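Local coordinates for Ice-binding protein (Flavobacteriaceae bacterium, PDB 5UYT) that probably binds ice crystals and restrains their growth, through two tandem ice-binding domains of right-handed beta-helix fold, at residues S207-A215 against V306-L314; N42-M50 against D292-F301. All coordinates share one frame; numbering follows the deposited sequence.

Contact 1. Residues S207-A215 against V306-L314; sequences SAVLTGPVA and VLTPHTYLL
Gly212 and His310 bring the two backbones nearest, their CA atoms 4.3 Å apart, where residues 210-213 and 308-311 run in similar directions, 25° between them. No hydrogen bond joins the two segments; they meet by van der Waals contact. Pro309 reaches over the turn at Gly212, its ring CB 3.6 Å from Gly212 N, while its CD makes an apolar pair with Leu210 CB at 4.0 Å. The positive phi of Gly212 favours glycine, and a side chain there would strike the ring of Pro213. Leu210 has CG anti to its carbonyl carbon (chi1 -64°), which carries CD1 obliquely to the imidazole of His310, 3.7 Å from CE1, and against Thr308 CB. At the other end Pro213 lays CG 3.2 Å from Thr311 OG1. The imidazole is steadied from its own segment: His310 ND1 donates to Tyr312 OH at 3.1 Å, the oxygen 27° out of the ring plane, and makes a weaker bond to Thr308 O. Tyr312 OH also takes the N-H of Thr308, while the hydroxyls of Tyr312 and Thr308 both bond to Asp47. The linker between the two ice-binding domains thus rests on the turn entering strand 311-314 by contact and fit alone, and the polar network lies behind residues 308-312, joined by Asp47 of the first beta-helix, where it probably limits rotation of the imidazole that Leu210 touches.

Contact 2. Residues N42-M50 against D292-F301; sequences NFGNVDGVM and DIELLYPAAF
Asn45 grips the backbone of Tyr297 with both ends of its amide. Tyr297 N donates to Asn45 OD1 at 2.8 Å, and Asn45 ND2 returns a bond of 2.9 Å to Tyr297 O. That oxygen lies near the plane of the Asn45 amide, but ND2 sits 44° out of the Tyr297 carbonyl plane, and Ala300 N reaches the oxygen from the opposite face. With CG anti to the carbonyl carbon (chi1 -70°), the amide is turned toward the backbone of residues 295-297. Replacing Asn45 with an alanine would take away both amide partners, and is likely to leave Tyr297 N without its acceptor and the 297-300 turn less firmly tied. The phenol ring of Tyr297 lies along the chain before Asn45, CD1 3.5 Å from Gly44 C. Farther along, Ile293 points into the bend around Gly48, placing CG2 3.5 Å from Gly48 O and CD1 3.4 Å from Asp47 OD1, while Leu296 CD1 packs on Met50 CG. Three waters extend the seam: one links Asn45 ND2 to Ala300 O, a second accepts from Val46 N and Leu296 N, and a third donates to Gly48 O and Glu294 O. Asp47, centre of an inverse gamma turn, turns its carboxylate to Tyr312 and contact 1. Behind residues 42-50, strand 32-35 of the first beta-helix supports Phe43, Val46 and Met50; on the other side, strand 293-294 pairs in parallel with strand 311-314 of the second.

From the N terminus the chain first passes residues 42-50, in the loop between strands 32-35 and 50-52 of the first beta-helix, then completes that domain and reaches the linker at 207-215. After helix 270-288 come 292-301 and then 306-314, so contact 2 closes a loop of 241 intervening residues, contact 1 one of 90, and the two closures cross rather than nest. Both end on neighbouring strands of the second domain, and Asp47 of contact 2 joins them directly. Together they tie the first beta-helix and the linker to the edge of the second, where strand 293-294 is outermost in the run 293-294, 311-314, 336-340.

Contact 1. Residues S207-A215 against V306-L314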
ATOM      1  N   SER A 207       8.049 -13.973   6.011  1.00 37.03           N
ATOM      2  CA  SER A 207       6.799 -13.505   5.425  1.00 36.37           C
ATOM      3  C   SER A 207       6.835 -13.795   3.925  1.00 34.78           C
ATOM      4  O   SER A 207       7.864 -13.556   3.278  1.00 34.40           O
ATOM      5  CB  SER A 207       6.600 -12.011   5.694  1.00 37.42           C
ATOM      6  OG  SER A 207       7.638 -11.235   5.115  1.00 39.52           O
ATOM      7  N   ALA A 208       5.730 -14.315   3.387  1.00 33.59           N
ATOM      8  CA  ALA A 208       5.606 -14.601   1.938  1.00 32.68           C
ATOM      9  C   ALA A 208       5.839 -13.383   1.054  1.00 30.58           C
ATOM     10  O   ALA A 208       5.323 -12.300   1.328  1.00 30.67           O
ATOM     11  CB  ALA A 208       4.234 -15.189   1.624  1.00 33.76           C
ATOM     12  N   VAL A 209       6.599 -13.559  -0.026  1.00 29.54           N
ATOM     13  CA  VAL A 209       6.875 -12.475  -0.972  1.00 27.62           C
ATOM     14  C   VAL A 209       5.618 -12.202  -1.779  1.00 26.96           C
ATOM     15  O   VAL A 209       5.084 -13.129  -2.409  1.00 27.15           O
ATOM     16  CB  VAL A 209       8.013 -12.829  -1.958  1.00 27.91           C
ATOM     17  CG1 VAL A 209       8.270 -11.685  -2.950  1.00 27.28           C
ATOM     18  CG2 VAL A 209       9.280 -13.157  -1.204  1.00 29.53           C
ATOM     19  N   LEU A 210       5.147 -10.955  -1.771  1.00 25.28           N
ATOM     20  CA  LEU A 210       3.935 -10.605  -2.523  1.00 25.01           C
ATOM     21  C   LEU A 210       4.243 -10.494  -4.011  1.00 24.34           C
ATOM     22  O   LEU A 210       5.234  -9.835  -4.409  1.00 24.31           O
ATOM     23  CB  LEU A 210       3.320  -9.293  -2.000  1.00 24.88           C
ATOM     24  CG  LEU A 210       2.802  -9.293  -0.555  1.00 25.78           C
ATOM     25  CD1 LEU A 210       2.322  -7.888  -0.133  1.00 26.04           C
ATOM     26  CD2 LEU A 210       1.702 -10.322  -0.362  1.00 26.83           C
ATOM     27  N   THR A 211       3.386 -11.120  -4.821  1.00 23.70           N
ATOM     28  CA  THR A 211       3.504 -11.107  -6.275  1.00 23.26           C
ATOM     29  C   THR A 211       2.424 -10.277  -6.924  1.00 22.36           C
ATOM     30  O   THR A 211       2.610  -9.788  -8.040  1.00 21.70           O
ATOM     31  CB  THR A 211       3.413 -12.529  -6.876  1.00 24.01           C
ATOM     32  OG1 THR A 211       2.153 -13.129  -6.517  1.00 24.39           O
ATOM     33  CG2 THR A 211       4.517 -13.392  -6.357  1.00 25.29           C
ATOM     34  N   GLY A 212       1.290 -10.130  -6.234  1.00 22.21           N
ATOM     35  CA  GLY A 212       0.098  -9.602  -6.886  1.00 21.77           C
ATOM     36  C   GLY A 212      -0.484 -10.672  -7.825  1.00 21.88           C
ATOM     37  O   GLY A 212       0.031 -11.809  -7.903  1.00 22.21           O
ATOM     38  N   PRO A 213      -1.568 -10.326  -8.529  1.00 21.59           N
ATOM     39  CA  PRO A 213      -2.205 -11.270  -9.465  1.00 22.14           C
ATOM     40  C   PRO A 213      -1.400 -11.431 -10.753  1.00 22.24           C
ATOM     41  O   PRO A 213      -0.437 -10.693 -10.987  1.00 21.04           O
ATOM     42  CB  PRO A 213      -3.543 -10.587  -9.763  1.00 21.74           C
ATOM     43  CG  PRO A 213      -3.218  -9.117  -9.697  1.00 20.78           C
ATOM     44  CD  PRO A 213      -2.247  -9.016  -8.532  1.00 20.72           C
ATOM     45  N   VAL A 214      -1.773 -12.426 -11.573  1.00 23.18           N
ATOM     46  CA  VAL A 214      -1.224 -12.525 -12.937  1.00 23.28           C
ATOM     47  C   VAL A 214      -1.740 -11.360 -13.768  1.00 22.51           C
ATOM     48  O   VAL A 214      -2.944 -11.095 -13.775  1.00 23.20           O
ATOM     49  CB  VAL A 214      -1.620 -13.868 -13.590  1.00 24.02           C
ATOM     50  CG1 VAL A 214      -1.182 -13.924 -15.052  1.00 23.82           C
ATOM     51  CG2 VAL A 214      -1.012 -15.011 -12.812  1.00 25.08           C
ATOM     52  N   ALA A 215      -0.812 -10.642 -14.408  1.00 21.97           N
ATOM     53  CA  ALA A 215      -1.100  -9.480 -15.268  1.00 21.57           C
ATOM     54  C   ALA A 215      -1.988  -9.889 -16.444  1.00 21.94           C
ATOM     55  O   ALA A 215      -1.876 -11.035 -16.918  1.00 23.10           O
ATOM     56  CB  ALA A 215       0.195  -8.860 -15.796  1.00 21.58           C
ATOM     57  N   VAL A 306      -0.114   4.275   0.638  1.00 18.52           N
ATOM     58  CA  VAL A 306       0.850   3.364   0.029  1.00 17.83           C
ATOM     59  C   VAL A 306       0.163   2.008  -0.110  1.00 18.16           C
ATOM     60  O   VAL A 306      -0.446   1.503   0.866  1.00 18.02           O
ATOM     61  CB  VAL A 306       2.119   3.220   0.912  1.00 19.49           C
ATOM     62  CG1 VAL A 306       3.148   2.286   0.270  1.00 19.70           C
ATOM     63  CG2 VAL A 306       2.744   4.586   1.173  1.00 19.78           C
ATOM     64  N   LEU A 307       0.296   1.413  -1.301  1.00 17.35           N
ATOM     65  CA  LEU A 307      -0.249   0.098  -1.608  1.00 17.71           C
ATOM     66  C   LEU A 307       0.888  -0.896  -1.914  1.00 17.70           C
ATOM     67  O   LEU A 307       2.035  -0.492  -2.168  1.00 18.29           O
ATOM     68  CB  LEU A 307      -1.232   0.197  -2.789  1.00 16.57           C
ATOM     69  CG  LEU A 307      -2.438   1.148  -2.573  1.00 16.27           C
ATOM     70  CD1 LEU A 307      -3.352   1.140  -3.821  1.00 16.16           C
ATOM     71  CD2 LEU A 307      -3.234   0.798  -1.305  1.00 16.86           C
ATOM     72  N   THR A 308       0.551  -2.191  -1.839  1.00 18.35           N
ATOM     73  CA  THR A 308       1.484  -3.303  -2.055  1.00 18.27           C
ATOM     74  C   THR A 308       0.882  -4.254  -3.110  1.00 18.36           C
ATOM     75  O   THR A 308      -0.280  -4.064  -3.532  1.00 17.89           O
ATOM     76  CB  THR A 308       1.774  -4.033  -0.720  1.00 18.86           C
ATOM     77  OG1 THR A 308       0.543  -4.299  -0.029  1.00 19.25           O
ATOM     78  CG2 THR A 308       2.703  -3.186   0.156  1.00 18.80           C
ATOM     79  N   PRO A 309       1.665  -5.256  -3.582  1.00 19.44           N
ATOM     80  CA  PRO A 309       1.175  -6.026  -4.722  1.00 19.46           C
ATOM     81  C   PRO A 309      -0.054  -6.888  -4.367  1.00 20.06           C
ATOM     82  O   PRO A 309       0.051  -7.840  -3.571  1.00 21.05           O
ATOM     83  CB  PRO A 309       2.377  -6.923  -5.098  1.00 19.77           C
ATOM     84  CG  PRO A 309       3.552  -6.141  -4.617  1.00 19.53           C
ATOM     85  CD  PRO A 309       3.082  -5.559  -3.305  1.00 19.42           C
ATOM     86  N   HIS A 310      -1.203  -6.504  -4.942  1.00 19.62           N
ATOM     87  CA  HIS A 310      -2.518  -7.093  -4.644  1.00 20.25           C
ATOM     88  C   HIS A 310      -3.474  -6.669  -5.765  1.00 20.12           C
ATOM     89  O   HIS A 310      -3.174  -5.754  -6.533  1.00 19.92           O
ATOM     90  CB  HIS A 310      -3.122  -6.514  -3.347  1.00 20.53           C
ATOM     91  CG  HIS A 310      -2.462  -6.979  -2.079  1.00 20.70           C
ATOM     92  ND1 HIS A 310      -1.628  -6.160  -1.346  1.00 21.12           N
ATOM     93  CD2 HIS A 310      -2.530  -8.151  -1.404  1.00 22.23           C
ATOM     94  CE1 HIS A 310      -1.211  -6.806  -0.268  1.00 21.77           C
ATOM     95  NE2 HIS A 310      -1.730  -8.024  -0.285  1.00 22.33           N
ATOM     96  N   THR A 311      -4.655  -7.281  -5.762  1.00 20.77           N
ATOM     97  CA  THR A 311      -5.795  -6.751  -6.461  1.00 20.90           C
ATOM     98  C   THR A 311      -6.645  -5.966  -5.445  1.00 20.60           C
ATOM     99  O   THR A 311      -7.149  -6.550  -4.475  1.00 20.96           O
ATOM    100  CB  THR A 311      -6.632  -7.884  -7.045  1.00 22.11           C
ATOM    101  OG1 THR A 311      -5.845  -8.639  -7.981  1.00 21.47           O
ATOM    102  CG2 THR A 311      -7.862  -7.306  -7.770  1.00 22.56           C
ATOM    103  N   TYR A 312      -6.842  -4.672  -5.698  1.00 19.50           N
ATOM    104  CA  TYR A 312      -7.628  -3.813  -4.790  1.00 19.06           C
ATOM    105  C   TYR A 312      -8.968  -3.522  -5.408  1.00 19.32           C
ATOM    106  O   TYR A 312      -9.082  -3.466  -6.641  1.00 18.33           O
ATOM    107  CB  TYR A 312      -6.907  -2.477  -4.598  1.00 18.69           C
ATOM    108  CG  TYR A 312      -5.646  -2.634  -3.795  1.00 18.95           C
ATOM    109  CD1 TYR A 312      -5.704  -2.713  -2.396  1.00 19.77           C
ATOM    110  CD2 TYR A 312      -4.394  -2.763  -4.424  1.00 18.92           C
ATOM    111  CE1 TYR A 312      -4.545  -2.878  -1.635  1.00 18.91           C
ATOM    112  CE2 TYR A 312      -3.231  -2.930  -3.668  1.00 18.38           C
ATOM    113  CZ  TYR A 312      -3.317  -2.983  -2.276  1.00 18.54           C
ATOM    114  OH  TYR A 312      -2.194  -3.165  -1.479  1.00 18.01           O
ATOM    115  N   LEU A 313      -9.966  -3.295  -4.561  1.00 19.88           N
ATOM    116  CA  LEU A 313     -11.278  -2.795  -5.005  1.00 20.58           C
ATOM    117  C   LEU A 313     -11.562  -1.435  -4.350  1.00 20.42           C
ATOM    118  O   LEU A 313     -11.482  -1.284  -3.116  1.00 20.18           O
ATOM    119  CB  LEU A 313     -12.412  -3.771  -4.623  1.00 21.76           C
ATOM    120  CG  LEU A 313     -13.832  -3.255  -4.916  1.00 22.71           C
ATOM    121  CD1 LEU A 313     -14.115  -3.062  -6.409  1.00 23.39           C
ATOM    122  CD2 LEU A 313     -14.853  -4.188  -4.264  1.00 24.36           C
ATOM    123  N   LEU A 314     -11.861  -0.445  -5.181  1.00 19.44           N
ATOM    124  CA  LEU A 314     -12.483   0.788  -4.708  1.00 19.64           C
ATOM    125  C   LEU A 314     -13.932   0.721  -5.206  1.00 20.38           C
ATOM    126  O   LEU A 314     -14.164   0.857  -6.409  1.00 20.12           O
ATOM    127  CB  LEU A 314     -11.743   2.001  -5.287  1.00 18.86           C
ATOM    128  CG  LEU A 314     -10.343   2.215  -4.682  1.00 18.69           C
ATOM    129  CD1 LEU A 314      -9.417   2.734  -5.764  1.00 18.07           C
ATOM    130  CD2 LEU A 314     -10.402   3.222  -3.534  1.00 18.91           C
TER

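Contact 2. Residues N42-M50 against D292-F301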
ATOM      1  N   ASN A  42     -13.576   4.221  12.614  1.00 30.42           N
ATOM      2  CA  ASN A  42     -13.033   5.505  12.146  1.00 30.25           C
ATOM      3  C   ASN A  42     -11.693   5.410  11.435  1.00 28.41           C
ATOM      4  O   ASN A  42     -10.991   6.417  11.326  1.00 27.73           O
ATOM      5  CB  ASN A  42     -12.984   6.554  13.289  1.00 31.82           C
ATOM      6  CG  ASN A  42     -12.914   7.999  12.781  1.00 32.95           C
ATOM      7  OD1 ASN A  42     -13.602   8.384  11.824  1.00 34.28           O
ATOM      8  ND2 ASN A  42     -12.084   8.806  13.420  1.00 32.68           N
ATOM      9  N   PHE A  43     -11.322   4.216  10.962  1.00 26.80           N
ATOM     10  CA  PHE A  43     -10.182   4.111  10.048  1.00 25.36           C
ATOM     11  C   PHE A  43     -10.535   4.615   8.648  1.00 25.05           C
ATOM     12  O   PHE A  43     -11.694   4.546   8.251  1.00 25.68           O
ATOM     13  CB  PHE A  43      -9.649   2.673   9.987  1.00 24.56           C
ATOM     14  CG  PHE A  43      -8.918   2.274  11.235  1.00 24.98           C
ATOM     15  CD1 PHE A  43      -7.527   2.367  11.299  1.00 24.22           C
ATOM     16  CD2 PHE A  43      -9.619   1.873  12.378  1.00 25.80           C
ATOM     17  CE1 PHE A  43      -6.842   2.024  12.446  1.00 24.46           C
ATOM     18  CE2 PHE A  43      -8.929   1.555  13.547  1.00 26.24           C
ATOM     19  CZ  PHE A  43      -7.541   1.629  13.579  1.00 25.24           C
ATOM     20  N   GLY A  44      -9.539   5.153   7.940  1.00 23.81           N
ATOM     21  CA  GLY A  44      -9.666   5.527   6.533  1.00 23.14           C
ATOM     22  C   GLY A  44      -9.180   4.358   5.692  1.00 21.93           C
ATOM     23  O   GLY A  44      -9.266   3.210   6.117  1.00 22.01           O
ATOM     24  N   ASN A  45      -8.633   4.635   4.519  1.00 21.38           N
ATOM     25  CA  ASN A  45      -8.125   3.554   3.662  1.00 20.85           C
ATOM     26  C   ASN A  45      -6.937   2.862   4.312  1.00 20.92           C
ATOM     27  O   ASN A  45      -5.975   3.530   4.717  1.00 21.31           O
ATOM     28  CB  ASN A  45      -7.766   4.095   2.258  1.00 20.32           C
ATOM     29  CG  ASN A  45      -8.992   4.476   1.467  1.00 20.95           C
ATOM     30  OD1 ASN A  45      -9.962   3.708   1.405  1.00 21.35           O
ATOM     31  ND2 ASN A  45      -8.963   5.649   0.840  1.00 20.51           N
ATOM     32  N   VAL A  46      -7.056   1.541   4.462  1.00 20.01           N
ATOM     33  CA  VAL A  46      -6.024   0.694   5.066  1.00 19.92           C
ATOM     34  C   VAL A  46      -5.500  -0.279   4.027  1.00 19.82           C
ATOM     35  O   VAL A  46      -6.291  -0.871   3.308  1.00 21.02           O
ATOM     36  CB  VAL A  46      -6.605  -0.068   6.281  1.00 20.37           C
ATOM     37  CG1 VAL A  46      -5.663  -1.187   6.726  1.00 20.77           C
ATOM     38  CG2 VAL A  46      -6.801   0.909   7.438  1.00 20.92           C
ATOM     39  N   ASP A  47      -4.175  -0.389   3.878  1.00 19.26           N
ATOM     40  CA  ASP A  47      -3.633  -1.435   3.015  1.00 19.14           C
ATOM     41  C   ASP A  47      -3.619  -2.749   3.785  1.00 19.80           C
ATOM     42  O   ASP A  47      -2.564  -3.217   4.235  1.00 19.97           O
ATOM     43  CB  ASP A  47      -2.213  -1.104   2.493  1.00 19.28           C
ATOM     44  CG  ASP A  47      -1.715  -2.140   1.512  1.00 19.58           C
ATOM     45  OD1 ASP A  47      -2.568  -2.903   1.015  1.00 19.85           O
ATOM     46  OD2 ASP A  47      -0.492  -2.208   1.209  1.00 19.79           O
ATOM     47  N   GLY A  48      -4.793  -3.361   3.883  1.00 20.29           N
ATOM     48  CA  GLY A  48      -5.000  -4.554   4.696  1.00 21.53           C
ATOM     49  C   GLY A  48      -6.497  -4.747   4.837  1.00 22.64           C
ATOM     50  O   GLY A  48      -7.289  -3.877   4.429  1.00 22.99           O
ATOM     51  N   VAL A  49      -6.888  -5.884   5.405  1.00 22.77           N
ATOM     52  CA  VAL A  49      -8.316  -6.189   5.569  1.00 23.92           C
ATOM     53  C   VAL A  49      -8.762  -5.777   6.952  1.00 24.53           C
ATOM     54  O   VAL A  49      -8.048  -6.025   7.963  1.00 24.33           O
ATOM     55  CB  VAL A  49      -8.586  -7.693   5.340  1.00 24.81           C
ATOM     56  CG1 VAL A  49     -10.065  -8.049   5.538  1.00 25.63           C
ATOM     57  CG2 VAL A  49      -8.068  -8.093   3.959  1.00 24.76           C
ATOM     58  N   MET A  50      -9.935  -5.146   7.015  1.00 25.08           N
ATOM     59  CA  MET A  50     -10.578  -4.867   8.313  1.00 26.00           C
ATOM     60  C   MET A  50     -11.235  -6.151   8.807  1.00 27.51           C
ATOM     61  O   MET A  50     -12.264  -6.560   8.266  1.00 28.75           O
ATOM     62  CB  MET A  50     -11.599  -3.709   8.176  1.00 26.62           C
ATOM     63  CG  MET A  50     -11.006  -2.435   7.549  1.00 25.82           C
ATOM     64  SD  MET A  50      -9.523  -1.798   8.366  1.00 25.64           S
ATOM     65  CE  MET A  50     -10.184  -1.346   9.979  1.00 26.27           C
ATOM     66  N   ASP A 292      -8.428  -8.843  -3.305  1.00 23.84           N
ATOM     67  CA  ASP A 292      -7.668  -9.165  -2.080  1.00 24.17           C
ATOM     68  C   ASP A 292      -8.046  -8.215  -0.947  1.00 23.35           C
ATOM     69  O   ASP A 292      -8.243  -8.628   0.195  1.00 23.54           O
ATOM     70  CB  ASP A 292      -6.166  -8.991  -2.347  1.00 23.96           C
ATOM     71  CG  ASP A 292      -5.643  -9.997  -3.317  1.00 24.88           C
ATOM     72  OD1 ASP A 292      -6.049 -11.176  -3.225  1.00 25.25           O
ATOM     73  OD2 ASP A 292      -4.827  -9.632  -4.175  1.00 23.91           O
ATOM     74  N   ILE A 293      -8.100  -6.926  -1.262  1.00 22.41           N
ATOM     75  CA  ILE A 293      -8.254  -5.877  -0.227  1.00 22.00           C
ATOM     76  C   ILE A 293      -9.191  -4.838  -0.785  1.00 21.42           C
ATOM     77  O   ILE A 293      -8.971  -4.342  -1.902  1.00 21.09           O
ATOM     78  CB  ILE A 293      -6.911  -5.189   0.142  1.00 20.69           C
ATOM     79  CG1 ILE A 293      -5.966  -6.164   0.890  1.00 20.97           C
ATOM     80  CG2 ILE A 293      -7.143  -3.890   0.959  1.00 20.32           C
ATOM     81  CD1 ILE A 293      -4.531  -5.641   0.978  1.00 20.62           C
ATOM     82  N   GLU A 294     -10.239  -4.511  -0.026  1.00 22.00           N
ATOM     83  CA  GLU A 294     -11.108  -3.400  -0.442  1.00 22.07           C
ATOM     84  C   GLU A 294     -10.694  -2.123   0.280  1.00 21.29           C
ATOM     85  O   GLU A 294     -10.581  -2.107   1.525  1.00 22.37           O
ATOM     86  CB  GLU A 294     -12.602  -3.671  -0.196  1.00 23.50           C
ATOM     87  CG  GLU A 294     -13.491  -2.484  -0.628  1.00 23.25           C
ATOM     88  CD  GLU A 294     -14.983  -2.700  -0.391  1.00 24.68           C
ATOM     89  OE1 GLU A 294     -15.382  -3.811   0.046  1.00 25.88           O
ATOM     90  OE2 GLU A 294     -15.763  -1.746  -0.619  1.00 24.34           O
ATOM     91  N   LEU A 295     -10.485  -1.076  -0.495  1.00 20.04           N
ATOM     92  CA  LEU A 295     -10.149   0.250   0.044  1.00 19.66           C
ATOM     93  C   LEU A 295     -11.478   0.927   0.260  1.00 20.06           C
ATOM     94  O   LEU A 295     -12.193   1.252  -0.700  1.00 19.56           O
ATOM     95  CB  LEU A 295      -9.217   1.046  -0.921  1.00 18.62           C
ATOM     96  CG  LEU A 295      -7.876   0.367  -1.250  1.00 18.33           C
ATOM     97  CD1 LEU A 295      -7.080   1.097  -2.303  1.00 17.40           C
ATOM     98  CD2 LEU A 295      -7.001   0.174   0.003  1.00 18.93           C
ATOM     99  N   LEU A 296     -11.835   1.100   1.539  1.00 20.31           N
ATOM    100  CA  LEU A 296     -13.226   1.391   1.882  1.00 21.60           C
ATOM    101  C   LEU A 296     -13.715   2.823   1.647  1.00 21.75           C
ATOM    102  O   LEU A 296     -14.935   3.090   1.768  1.00 22.99           O
ATOM    103  CB  LEU A 296     -13.468   0.969   3.329  1.00 22.58           C
ATOM    104  CG  LEU A 296     -13.399  -0.547   3.512  1.00 23.39           C
ATOM    105  CD1 LEU A 296     -13.394  -0.866   5.000  1.00 24.35           C
ATOM    106  CD2 LEU A 296     -14.565  -1.275   2.843  1.00 24.10           C
ATOM    107  N   TYR A 297     -12.791   3.729   1.296  1.00 20.64           N
ATOM    108  CA  TYR A 297     -13.121   5.168   1.174  1.00 21.13           C
ATOM    109  C   TYR A 297     -12.618   5.759  -0.134  1.00 20.27           C
ATOM    110  O   TYR A 297     -11.617   6.467  -0.139  1.00 19.87           O
ATOM    111  CB  TYR A 297     -12.654   5.978   2.426  1.00 21.28           C
ATOM    112  CG  TYR A 297     -13.148   5.308   3.676  1.00 22.76           C
ATOM    113  CD1 TYR A 297     -12.358   4.361   4.346  1.00 22.94           C
ATOM    114  CD2 TYR A 297     -14.439   5.535   4.139  1.00 24.48           C
ATOM    115  CE1 TYR A 297     -12.840   3.682   5.476  1.00 24.01           C
ATOM    116  CE2 TYR A 297     -14.925   4.863   5.253  1.00 25.75           C
ATOM    117  CZ  TYR A 297     -14.124   3.930   5.902  1.00 26.03           C
ATOM    118  OH  TYR A 297     -14.620   3.280   7.027  1.00 27.55           O
ATOM    119  N   PRO A 298     -13.326   5.460  -1.256  1.00 20.19           N
ATOM    120  CA  PRO A 298     -12.799   5.876  -2.554  1.00 19.30           C
ATOM    121  C   PRO A 298     -12.764   7.379  -2.734  1.00 18.79           C
ATOM    122  O   PRO A 298     -11.926   7.873  -3.476  1.00 18.91           O
ATOM    123  CB  PRO A 298     -13.751   5.184  -3.551  1.00 19.36           C
ATOM    124  CG  PRO A 298     -14.217   3.956  -2.805  1.00 20.31           C
ATOM    125  CD  PRO A 298     -14.445   4.498  -1.400  1.00 20.66           C
ATOM    126  N   ALA A 299     -13.650   8.104  -2.038  1.00 19.86           N
ATOM    127  CA  ALA A 299     -13.619   9.585  -2.119  1.00 20.10           C
ATOM    128  C   ALA A 299     -12.333  10.160  -1.531  1.00 19.98           C
ATOM    129  O   ALA A 299     -11.972  11.301  -1.847  1.00 19.85           O
ATOM    130  CB  ALA A 299     -14.830  10.183  -1.412  1.00 21.19           C
ATOM    131  N   ALA A 300     -11.639   9.368  -0.705  1.00 19.40           N
ATOM    132  CA  ALA A 300     -10.458   9.839   0.037  1.00 19.78           C
ATOM    133  C   ALA A 300      -9.138   9.208  -0.470  1.00 18.72           C
ATOM    134  O   ALA A 300      -8.099   9.293   0.185  1.00 19.61           O
ATOM    135  CB  ALA A 300     -10.676   9.549   1.540  1.00 21.37           C
ATOM    136  N   PHE A 301      -9.180   8.588  -1.644  1.00 18.60           N
ATOM    137  CA  PHE A 301      -8.009   7.897  -2.232  1.00 17.95           C
ATOM    138  C   PHE A 301      -6.867   8.902  -2.470  1.00 18.42           C
ATOM    139  O   PHE A 301      -7.104  10.061  -2.789  1.00 18.78           O
ATOM    140  CB  PHE A 301      -8.474   7.238  -3.561  1.00 17.50           C
ATOM    141  CG  PHE A 301      -7.460   6.356  -4.229  1.00 16.92           C
ATOM    142  CD1 PHE A 301      -7.024   5.145  -3.639  1.00 17.30           C
ATOM    143  CD2 PHE A 301      -6.987   6.690  -5.503  1.00 16.95           C
ATOM    144  CE1 PHE A 301      -6.095   4.327  -4.331  1.00 17.52           C
ATOM    145  CE2 PHE A 301      -6.086   5.873  -6.196  1.00 17.19           C
ATOM    146  CZ  PHE A 301      -5.632   4.694  -5.604  1.00 16.94           C
TER
HETATM  147  O   HOH W   1      -6.554   7.262   1.158  1.00 27.37           O
HETATM  148  O   HOH W   2      -9.761   0.501   3.887  1.00 19.14           O
HETATM  149  O   HOH W   3      -9.641  -2.341   4.021  1.00 25.46           O